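Local coordinates for MDM10 isoform 1 (Saccharomyces cerevisiae, PDB 7BTX), which helps tether the endoplasmic reticulum to mitochondria within the ERMES complex and acts in late assembly steps of the outer-membrane TOM translocase, at residues D[4-8]-D[141-145]; D[411-417]-D[429-435]. One frame throughout, in Å; residues are numbered along the deposited sequence.

Both contacts belong to one membrane-barrel fold but lie at different parts of it. Interaction 1 lays the start of helix 5-16 against strand 140-147; interaction 2 zips strand 413-420 to strand 426-434, much later in the chain. Their centres are 25 Å apart and the nearest atoms about 10 Å, so they do not touch. The N-terminal region nevertheless meets both: residues 4-8 pack on the wall in interaction 1, and Lys417 of interaction 2 is held by the backbone oxygen of Thr33. Interaction 1 is thus a helix-to-wall contact, and interaction 2 a strand-to-strand contact within the wall. No other subunit touches either pair.

Interaction 1: D[4-8]-D[141-145]; sequences YMDQV and LYYGR
The hydroxyl of Tyr143 sits where three side chains converge. Its OH lies in the plane of the Tyr4 ring, at the edge, 3.6 Å from Tyr4 CD2; it also stands 3.2 Å above the guanidinium plane of Arg145 from its own strand, displaced toward the rim, and it is hydrogen-bonded to Glu154 of the adjoining strand 152-162. That bond anchors the hydroxyl end of a ring whose other contacts with residues 4-8 are with carbon atoms.

Arg145 packs its guanidinium against Tyr4 without a hydrogen bond. The two side chains cross at about a right angle, yet the guanidinium and phenol ring planes are only 9° apart, and Arg145 NH2 is 3.3 Å from Tyr4 CG. Arg145 CG is anti to the backbone N (chi1 178°), and a bend at chi3 brings the planar end against the tyrosine. Its NE and NH1 are bonded to Ser72 and Tyr147, which should hold the group against turning; nearby Glu154 would probably offset its positive charge.

Toward Leu141 the contact is apolar. Met5 CG meets the Tyr143 ring at CE2, 3.6 Å away, while Val8 uses both its branches: CG1 packs 3.8 Å from Leu141 CD1, and CG2 comes to 4.2 Å from Tyr143 CE1. Met85 from a loop adjoins Tyr4 and Val8, and Leu74 of strand 68-76 adjoins Val8 and Leu141. The Val8 N to Tyr4 O backbone bond, 3.1 Å, ties Tyr4 to the helical residues, bringing Tyr4, Met5 and Val8 to the strand together.

Leu141, Tyr143 and Arg145 are alternate residues, so all three face the helix. An N-terminal helix resting against the inner wall in this way is characteristic of the porin-like beta barrels of the mitochondrial outer membrane.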
loop_
_atom_site.group_PDB
_atom_site.type_symbol
_atom_site.label_atom_id
_atom_site.label_comp_id
_atom_site.label_asym_id
_atom_site.label_seq_id
_atom_site.Cartn_x
_atom_site.Cartn_y
_atom_site.Cartn_z
ATOM N N TYR D 4 -7.510 -24.545 -6.354
ATOM C CA TYR D 4 -8.835 -25.082 -6.071
ATOM C C TYR D 4 -9.448 -25.734 -7.299
ATOM O O TYR D 4 -10.258 -26.657 -7.173
ATOM C CB TYR D 4 -9.759 -23.992 -5.544
ATOM C CG TYR D 4 -10.926 -24.541 -4.761
ATOM C CD1 TYR D 4 -10.724 -25.185 -3.547
ATOM C CD2 TYR D 4 -12.225 -24.434 -5.242
ATOM C CE1 TYR D 4 -11.784 -25.696 -2.825
ATOM C CE2 TYR D 4 -13.297 -24.942 -4.525
ATOM C CZ TYR D 4 -13.067 -25.573 -3.317
ATOM O OH TYR D 4 -14.118 -26.082 -2.591
ATOM N N MET D 5 -9.079 -25.269 -8.492
ATOM C CA MET D 5 -9.661 -25.813 -9.715
ATOM C C MET D 5 -9.170 -27.229 -9.980
ATOM O O MET D 5 -9.849 -28.013 -10.649
ATOM C CB MET D 5 -9.332 -24.903 -10.896
ATOM C CG MET D 5 -10.297 -24.999 -12.055
ATOM S SD MET D 5 -9.536 -24.608 -13.639
ATOM C CE MET D 5 -9.586 -22.827 -13.657
ATOM N N ASP D 6 -7.994 -27.580 -9.458
ATOM C CA ASP D 6 -7.440 -28.908 -9.692
ATOM C C ASP D 6 -7.863 -29.911 -8.632
ATOM O O ASP D 6 -7.635 -31.111 -8.809
ATOM C CB ASP D 6 -5.915 -28.844 -9.758
ATOM C CG ASP D 6 -5.419 -27.753 -10.676
ATOM O OD1 ASP D 6 -5.875 -27.694 -11.837
ATOM O OD2 ASP D 6 -4.566 -26.955 -10.240
ATOM N N GLN D 7 -8.456 -29.459 -7.527
ATOM C CA GLN D 7 -9.022 -30.413 -6.581
ATOM C C GLN D 7 -10.529 -30.535 -6.739
ATOM O O GLN D 7 -11.118 -31.504 -6.255
ATOM C CB GLN D 7 -8.659 -30.037 -5.144
ATOM C CG GLN D 7 -8.845 -28.580 -4.784
ATOM C CD GLN D 7 -8.192 -28.228 -3.459
ATOM O OE1 GLN D 7 -7.913 -29.105 -2.646
ATOM N NE2 GLN D 7 -7.933 -26.946 -3.243
ATOM N N VAL D 8 -11.167 -29.563 -7.393
ATOM C CA VAL D 8 -12.502 -29.789 -7.937
ATOM C C VAL D 8 -12.429 -30.817 -9.056
ATOM O O VAL D 8 -13.267 -31.722 -9.150
ATOM C CB VAL D 8 -13.111 -28.458 -8.426
ATOM C CG1 VAL D 8 -14.380 -28.693 -9.196
ATOM C CG2 VAL D 8 -13.402 -27.544 -7.269
ATOM N N LEU D 141 -19.789 -31.073 -14.981
ATOM C CA LEU D 141 -19.360 -30.201 -13.898
ATOM C C LEU D 141 -19.273 -28.790 -14.435
ATOM O O LEU D 141 -18.701 -28.568 -15.502
ATOM C CB LEU D 141 -18.018 -30.642 -13.309
ATOM C CG LEU D 141 -17.469 -29.868 -12.110
ATOM C CD1 LEU D 141 -16.841 -30.812 -11.159
ATOM C CD2 LEU D 141 -16.408 -28.876 -12.524
ATOM N N TYR D 142 -19.839 -27.847 -13.700
ATOM C CA TYR D 142 -19.710 -26.435 -14.000
ATOM C C TYR D 142 -19.091 -25.736 -12.804
ATOM O O TYR D 142 -19.549 -25.886 -11.673
ATOM C CB TYR D 142 -21.062 -25.815 -14.337
ATOM C CG TYR D 142 -21.714 -26.442 -15.538
ATOM C CD1 TYR D 142 -22.595 -27.505 -15.399
ATOM C CD2 TYR D 142 -21.436 -25.983 -16.811
ATOM C CE1 TYR D 142 -23.178 -28.085 -16.493
ATOM C CE2 TYR D 142 -22.020 -26.554 -17.910
ATOM C CZ TYR D 142 -22.886 -27.603 -17.745
ATOM O OH TYR D 142 -23.467 -28.173 -18.846
ATOM N N TYR D 143 -18.030 -24.985 -13.063
ATOM C CA TYR D 143 -17.293 -24.339 -11.989
ATOM C C TYR D 143 -16.885 -22.964 -12.471
ATOM O O TYR D 143 -16.435 -22.821 -13.606
ATOM C CB TYR D 143 -16.072 -25.162 -11.589
ATOM C CG TYR D 143 -15.096 -24.440 -10.694
ATOM C CD1 TYR D 143 -15.344 -24.299 -9.336
ATOM C CD2 TYR D 143 -13.918 -23.913 -11.202
ATOM C CE1 TYR D 143 -14.459 -23.645 -8.519
ATOM C CE2 TYR D 143 -13.034 -23.253 -10.394
ATOM C CZ TYR D 143 -13.307 -23.127 -9.056
ATOM O OH TYR D 143 -12.411 -22.474 -8.256
ATOM N N GLY D 144 -17.051 -21.959 -11.620
ATOM C CA GLY D 144 -16.563 -20.633 -11.909
ATOM C C GLY D 144 -16.161 -19.956 -10.617
ATOM O O GLY D 144 -16.646 -20.292 -9.545
ATOM N N ARG D 145 -15.257 -18.994 -10.736
ATOM C CA ARG D 145 -14.758 -18.312 -9.554
ATOM C C ARG D 145 -14.256 -16.927 -9.919
ATOM O O ARG D 145 -13.495 -16.775 -10.872
ATOM C CB ARG D 145 -13.640 -19.115 -8.903
ATOM C CG ARG D 145 -13.037 -18.451 -7.711
ATOM C CD ARG D 145 -11.834 -19.197 -7.267
ATOM N NE ARG D 145 -12.112 -20.042 -6.123
ATOM C CZ ARG D 145 -11.170 -20.577 -5.365
ATOM N NH1 ARG D 145 -9.899 -20.345 -5.635
ATOM N NH2 ARG D 145 -11.499 -21.336 -4.338
#

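Interaction 2: D[411-417]-D[429-435]; sequences IFTSVWK and LLWEGKW
Val415 and Glu432 form a hydrogen-bonded pair in both directions: Val415 N gives to Glu432 O at 3.0 Å and Glu432 N to Val415 O at 2.9 Å, each in the carbonyl plane. Thr413 O takes a straighter bond from Lys434 N (3.0 Å, 164°), whereas the return from Thr413 N to Lys434 O is weak. Lys417 N reaches Leu430 O at 2.8 Å, but bent. Between these pairs, backbone hydrogen bonds turn outward, joining Trp416 with Phe313, Trp431 with Ala442 and Gly433 with Ile440. Lys417 NZ is satisfied by Thr33 O and a salt bridge to Glu312, and Glu432 OE2 weakly hydrogen-bonds Ser441.

On the face bearing Ser414 and Trp416, Trp431 CD1 stands 3.4 Å over the centre of the Trp416 ring. With Trp431 CG anti to the backbone N (chi1 177°), its other end extends along the strand until CZ2 meets Phe412 CZ edge to edge, 3.7 Å away. With an alanine in place of Trp431, the Trp416 face and Phe412 edge would lose their shared partner, and both rings would probably turn more freely. This antiparallel hairpin, hydrogen-bonded to a further strand on either side, is typical of a meandering membrane beta-barrel wall.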
loop_
_atom_site.group_PDB
_atom_site.type_symbol
_atom_site.label_atom_id
_atom_site.label_comp_id
_atom_site.label_asym_id
_atom_site.label_seq_id
_atom_site.Cartn_x
_atom_site.Cartn_y
_atom_site.Cartn_z
ATOM N N ILE D 411 -9.889 -36.211 14.503
ATOM C CA ILE D 411 -8.629 -36.939 14.482
ATOM C C ILE D 411 -7.530 -36.034 13.944
ATOM O O ILE D 411 -7.653 -35.471 12.852
ATOM C CB ILE D 411 -8.744 -38.232 13.644
ATOM C CG1 ILE D 411 -9.648 -38.007 12.431
ATOM C CG2 ILE D 411 -9.259 -39.375 14.493
ATOM C CD1 ILE D 411 -9.700 -39.173 11.478
ATOM N N PHE D 412 -6.461 -35.887 14.721
ATOM C CA PHE D 412 -5.300 -35.138 14.272
ATOM C C PHE D 412 -4.576 -35.905 13.175
ATOM O O PHE D 412 -4.654 -37.131 13.091
ATOM C CB PHE D 412 -4.357 -34.880 15.445
ATOM C CG PHE D 412 -3.495 -33.669 15.280
ATOM C CD1 PHE D 412 -4.060 -32.413 15.174
ATOM C CD2 PHE D 412 -2.118 -33.783 15.253
ATOM C CE1 PHE D 412 -3.271 -31.290 15.024
ATOM C CE2 PHE D 412 -1.322 -32.661 15.109
ATOM C CZ PHE D 412 -1.900 -31.416 14.993
ATOM N N THR D 413 -3.879 -35.171 12.312
ATOM C CA THR D 413 -3.152 -35.782 11.200
ATOM C C THR D 413 -1.928 -34.927 10.913
ATOM O O THR D 413 -2.062 -33.794 10.449
ATOM C CB THR D 413 -4.028 -35.904 9.957
ATOM O OG1 THR D 413 -5.225 -36.627 10.268
ATOM C CG2 THR D 413 -3.290 -36.641 8.875
ATOM N N SER D 414 -0.744 -35.470 11.172
ATOM C CA SER D 414 0.509 -34.747 11.027
ATOM C C SER D 414 1.265 -35.260 9.814
ATOM O O SER D 414 1.331 -36.466 9.581
ATOM C CB SER D 414 1.376 -34.917 12.270
ATOM O OG SER D 414 0.712 -34.429 13.416
ATOM N N VAL D 415 1.823 -34.341 9.029
ATOM C CA VAL D 415 2.633 -34.682 7.866
ATOM C C VAL D 415 3.913 -33.866 7.936
ATOM O O VAL D 415 3.861 -32.634 7.897
ATOM C CB VAL D 415 1.911 -34.396 6.540
ATOM C CG1 VAL D 415 2.821 -34.694 5.383
ATOM C CG2 VAL D 415 0.650 -35.203 6.415
ATOM N N TRP D 416 5.051 -34.542 8.016
ATOM C CA TRP D 416 6.354 -33.899 7.951
ATOM C C TRP D 416 6.961 -34.155 6.584
ATOM O O TRP D 416 6.900 -35.269 6.078
ATOM C CB TRP D 416 7.289 -34.440 9.029
ATOM C CG TRP D 416 6.787 -34.256 10.403
ATOM C CD1 TRP D 416 5.884 -35.037 11.058
ATOM C CD2 TRP D 416 7.158 -33.221 11.310
ATOM N NE1 TRP D 416 5.664 -34.547 12.320
ATOM C CE2 TRP D 416 6.437 -33.431 12.499
ATOM C CE3 TRP D 416 8.028 -32.132 11.230
ATOM C CZ2 TRP D 416 6.561 -32.596 13.601
ATOM C CZ3 TRP D 416 8.149 -31.303 12.323
ATOM C CH2 TRP D 416 7.420 -31.539 13.495
ATOM N N LYS D 417 7.544 -33.122 5.978
ATOM C CA LYS D 417 7.986 -33.244 4.586
ATOM C C LYS D 417 9.349 -32.566 4.436
ATOM O O LYS D 417 9.453 -31.343 4.507
ATOM C CB LYS D 417 6.971 -32.639 3.630
ATOM C CG LYS D 417 5.725 -33.463 3.402
ATOM C CD LYS D 417 4.635 -32.637 2.760
ATOM C CE LYS D 417 4.879 -32.471 1.278
ATOM N NZ LYS D 417 4.586 -33.720 0.529
ATOM N N LEU D 429 11.757 -27.844 4.819
ATOM C CA LEU D 429 10.996 -28.605 5.793
ATOM C C LEU D 429 9.579 -28.063 5.824
ATOM O O LEU D 429 9.357 -26.875 5.598
ATOM C CB LEU D 429 11.608 -28.523 7.190
ATOM C CG LEU D 429 13.031 -29.033 7.393
ATOM C CD1 LEU D 429 14.021 -27.889 7.390
ATOM C CD2 LEU D 429 13.111 -29.801 8.692
ATOM N N LEU D 430 8.620 -28.936 6.104
ATOM C CA LEU D 430 7.227 -28.522 6.119
ATOM C C LEU D 430 6.442 -29.445 7.028
ATOM O O LEU D 430 6.497 -30.664 6.868
ATOM C CB LEU D 430 6.624 -28.545 4.713
ATOM C CG LEU D 430 5.193 -28.026 4.568
ATOM C CD1 LEU D 430 5.155 -26.519 4.618
ATOM C CD2 LEU D 430 4.576 -28.522 3.290
ATOM N N TRP D 431 5.720 -28.866 7.974
ATOM C CA TRP D 431 4.773 -29.601 8.791
ATOM C C TRP D 431 3.365 -29.165 8.418
ATOM O O TRP D 431 3.135 -27.995 8.116
ATOM C CB TRP D 431 5.027 -29.369 10.279
ATOM C CG TRP D 431 4.040 -30.044 11.150
ATOM C CD1 TRP D 431 3.955 -31.371 11.403
ATOM C CD2 TRP D 431 2.977 -29.427 11.876
ATOM N NE1 TRP D 431 2.908 -31.629 12.248
ATOM C CE2 TRP D 431 2.290 -30.446 12.553
ATOM C CE3 TRP D 431 2.539 -28.110 12.021
ATOM C CZ2 TRP D 431 1.191 -30.192 13.361
ATOM C CZ3 TRP D 431 1.451 -27.861 12.819
ATOM C CH2 TRP D 431 0.788 -28.894 13.480
ATOM N N GLU D 432 2.433 -30.112 8.404
ATOM C CA GLU D 432 1.028 -29.817 8.159
ATOM C C GLU D 432 0.181 -30.588 9.150
ATOM O O GLU D 432 0.309 -31.808 9.256
ATOM C CB GLU D 432 0.610 -30.182 6.737
ATOM C CG GLU D 432 1.084 -29.213 5.685
ATOM C CD GLU D 432 0.072 -29.032 4.579
ATOM O OE1 GLU D 432 -1.010 -29.646 4.663
ATOM O OE2 GLU D 432 0.354 -28.270 3.632
ATOM N N GLY D 433 -0.684 -29.886 9.865
ATOM C CA GLY D 433 -1.525 -30.541 10.842
ATOM C C GLY D 433 -2.998 -30.305 10.604
ATOM O O GLY D 433 -3.469 -29.169 10.680
ATOM N N LYS D 434 -3.739 -31.365 10.319
ATOM C CA LYS D 434 -5.170 -31.270 10.095
ATOM C C LYS D 434 -5.929 -31.613 11.368
ATOM O O LYS D 434 -5.405 -32.221 12.297
ATOM C CB LYS D 434 -5.602 -32.191 8.955
ATOM C CG LYS D 434 -6.694 -31.614 8.079
ATOM C CD LYS D 434 -7.193 -32.631 7.072
ATOM C CE LYS D 434 -7.967 -33.745 7.749
ATOM N NZ LYS D 434 -8.508 -34.719 6.761
ATOM N N TRP D 435 -7.190 -31.207 11.392
ATOM C CA TRP D 435 -8.092 -31.435 12.510
ATOM C C TRP D 435 -9.493 -31.557 11.930
ATOM O O TRP D 435 -9.639 -32.006 10.789
ATOM C CB TRP D 435 -7.988 -30.328 13.556
ATOM C CG TRP D 435 -8.375 -30.795 14.929
ATOM C CD1 TRP D 435 -8.323 -32.070 15.399
ATOM C CD2 TRP D 435 -8.913 -29.999 15.988
ATOM N NE1 TRP D 435 -8.775 -32.118 16.691
ATOM C CE2 TRP D 435 -9.146 -30.857 17.077
ATOM C CE3 TRP D 435 -9.211 -28.640 16.125
ATOM C CZ2 TRP D 435 -9.661 -30.404 18.286
ATOM C CZ3 TRP D 435 -9.722 -28.192 17.324
ATOM C CH2 TRP D 435 -9.942 -29.070 18.390
#